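5'-deoxynucleotidase (Archaeoglobus fulgidus, PDB 1YNB) probably hydrolyses 2'-deoxyribonucleoside 5'-phosphates to the deoxynucleoside and phosphate, as a metal-dependent homodimeric enzyme of the HD-domain family. Local coordinates at residues R45-A50 with T69-H74. Numbering follows the deposited sequence.
Sequences RAAIIA and TAALFH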
loop_
_atom_site.group_PDB
_atom_site.type_symbol
_atom_site.label_atom_id
_atom_site.label_comp_id
_atom_site.label_asym_id
_atom_site.label_seq_id
_atom_site.Cartn_x
_atom_site.Cartn_y
_atom_site.Cartn_z
ATOM N N ARG A 45 6.356 -9.088 -3.006
ATOM C CA ARG A 45 7.714 -8.620 -2.900
ATOM C C ARG A 45 8.732 -9.717 -3.188
ATOM O O ARG A 45 9.802 -9.419 -3.719
ATOM C CB ARG A 45 7.994 -7.966 -1.543
ATOM C CG ARG A 45 9.380 -7.344 -1.503
ATOM C CD ARG A 45 9.582 -6.307 -0.423
ATOM N NE ARG A 45 9.400 -6.875 0.922
ATOM C CZ ARG A 45 9.721 -6.219 2.041
ATOM N NH1 ARG A 45 10.238 -5.009 1.978
ATOM N NH2 ARG A 45 9.486 -6.767 3.227
ATOM N N ALA A 46 8.392 -10.965 -2.872
ATOM C CA ALA A 46 9.343 -12.037 -3.146
ATOM C C ALA A 46 9.526 -12.130 -4.676
ATOM O O ALA A 46 10.643 -12.426 -5.147
ATOM C CB ALA A 46 8.824 -13.353 -2.607
ATOM N N ALA A 47 8.443 -11.904 -5.420
ATOM C CA ALA A 47 8.537 -11.950 -6.889
ATOM C C ALA A 47 9.469 -10.880 -7.395
ATOM O O ALA A 47 10.342 -11.155 -8.226
ATOM C CB ALA A 47 7.138 -11.858 -7.533
ATOM N N ILE A 48 9.341 -9.648 -6.891
ATOM C CA ILE A 48 10.237 -8.594 -7.288
ATOM C C ILE A 48 11.676 -8.950 -6.870
ATOM O O ILE A 48 12.642 -8.775 -7.641
ATOM C CB ILE A 48 9.740 -7.249 -6.695
ATOM C CG1 ILE A 48 8.412 -6.883 -7.380
ATOM C CG2 ILE A 48 10.774 -6.111 -6.881
ATOM C CD1 ILE A 48 7.723 -5.680 -6.770
ATOM N N ILE A 49 11.856 -9.473 -5.659
ATOM C CA ILE A 49 13.211 -9.860 -5.274
ATOM C C ILE A 49 13.792 -10.956 -6.202
ATOM O O ILE A 49 14.981 -10.911 -6.521
ATOM C CB ILE A 49 13.226 -10.390 -3.830
ATOM C CG1 ILE A 49 12.948 -9.179 -2.891
ATOM C CG2 ILE A 49 14.596 -10.990 -3.478
ATOM C CD1 ILE A 49 12.744 -9.619 -1.364
ATOM N N ALA A 50 12.960 -11.923 -6.593
ATOM C CA ALA A 50 13.428 -13.031 -7.439
ATOM C C ALA A 50 13.911 -12.471 -8.784
ATOM O O ALA A 50 14.924 -12.929 -9.325
ATOM C CB ALA A 50 12.333 -14.051 -7.636
ATOM N N THR A 69 7.672 -14.675 -11.906
ATOM C CA THR A 69 6.405 -15.367 -12.048
ATOM C C THR A 69 6.344 -16.615 -11.209
ATOM O O THR A 69 5.333 -16.910 -10.571
ATOM C CB THR A 69 6.144 -15.730 -13.548
ATOM O OG1 THR A 69 6.244 -14.544 -14.322
ATOM C CG2 THR A 69 4.787 -16.329 -13.725
ATOM N N ALA A 70 7.434 -17.371 -11.194
ATOM C CA ALA A 70 7.460 -18.580 -10.413
ATOM C C ALA A 70 7.280 -18.253 -8.928
ATOM O O ALA A 70 6.667 -19.019 -8.182
ATOM C CB ALA A 70 8.815 -19.304 -10.627
ATOM N N ALA A 71 7.838 -17.133 -8.504
ATOM C CA ALA A 71 7.697 -16.716 -7.101
ATOM C C ALA A 71 6.223 -16.415 -6.804
ATOM O O ALA A 71 5.736 -16.689 -5.690
ATOM C CB ALA A 71 8.540 -15.463 -6.837
ATOM N N LEU A 72 5.501 -15.848 -7.772
ATOM C CA LEU A 72 4.081 -15.554 -7.536
ATOM C C LEU A 72 3.262 -16.806 -7.289
ATOM O O LEU A 72 2.298 -16.785 -6.513
ATOM C CB LEU A 72 3.479 -14.811 -8.715
ATOM C CG LEU A 72 3.973 -13.402 -8.952
ATOM C CD1 LEU A 72 3.433 -12.910 -10.317
ATOM C CD2 LEU A 72 3.459 -12.495 -7.808
ATOM N N PHE A 73 3.611 -17.901 -7.971
ATOM C CA PHE A 73 2.903 -19.173 -7.816
ATOM C C PHE A 73 3.414 -20.039 -6.670
ATOM O O PHE A 73 2.845 -21.102 -6.381
ATOM C CB PHE A 73 3.008 -19.987 -9.119
ATOM C CG PHE A 73 2.108 -19.495 -10.208
ATOM C CD1 PHE A 73 0.791 -19.969 -10.305
ATOM C CD2 PHE A 73 2.526 -18.497 -11.074
ATOM C CE1 PHE A 73 -0.097 -19.435 -11.264
ATOM C CE2 PHE A 73 1.652 -17.954 -12.041
ATOM C CZ PHE A 73 0.338 -18.425 -12.130
ATOM N N HIS A 74 4.475 -19.592 -6.016
ATOM C CA HIS A 74 5.109 -20.358 -4.957
ATOM C C HIS A 74 4.227 -20.851 -3.812
ATOM O O HIS A 74 4.253 -22.029 -3.474
ATOM C CB HIS A 74 6.301 -19.569 -4.411
ATOM C CG HIS A 74 7.239 -20.390 -3.584
ATOM N ND1 HIS A 74 7.970 -19.862 -2.538
ATOM C CD2 HIS A 74 7.586 -21.697 -3.666
ATOM C CE1 HIS A 74 8.728 -20.810 -2.014
ATOM N NE2 HIS A 74 8.512 -21.932 -2.680
#
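Within the all-helical HD-domain fold, Ala47 of helix 39-56 faces Ala71 of helix 61-73. The two helices pack in a nearly antiparallel sense, at 153°, with the axes of the short segments only 7.8 Å apart. Ala47, Ala50 and Ala71 supply the methyls that meet, Ala46 contributes its carbonyl oxygen, and the small size of these residues is consistent with so short a separation, an example of how alanines let helices lie close together. The methyl of Ala71 sits against the backbone of Ala47, its CB 3.5 Å from Ala47 CA, so that it rests against backbone as much as against side chain. Along the same face, one turn on, Ala50 CB touches Ala71 CB at 4.1 Å, while Ala46 O is 4.1 Å from Ala71 CB. The Ala71 methyl thus fits among Ala46, Ala47 and Ala50. Leu72 works from the flank. Its CG stands anti to its own carbonyl carbon (chi1 -68°), and the isobutyl group brings CD2 to 3.7 Å from Ala47 CB, against the side of that methyl. Ala47 and Leu72 also pack on the second subunit, each against the other's counterpart there, which places this edge of the helix pair at the dimer interface. Arg45, on the far side of helix 39-56, makes salt bridges to Glu127 and Glu134 of helix 117-135. Just past Ala71 and Leu72 comes His74, which with His42, Asp75 and Asp124 forms a converging set consistent with the metal-binding signature of HD hydrolases, although no metal is bound to them here. The side-chain contacts are apolar, and Ala46 O merely abuts a methyl, so the two segments meet by van der Waals contact alone, with Leu72 extending the apolar surface toward the partner subunit.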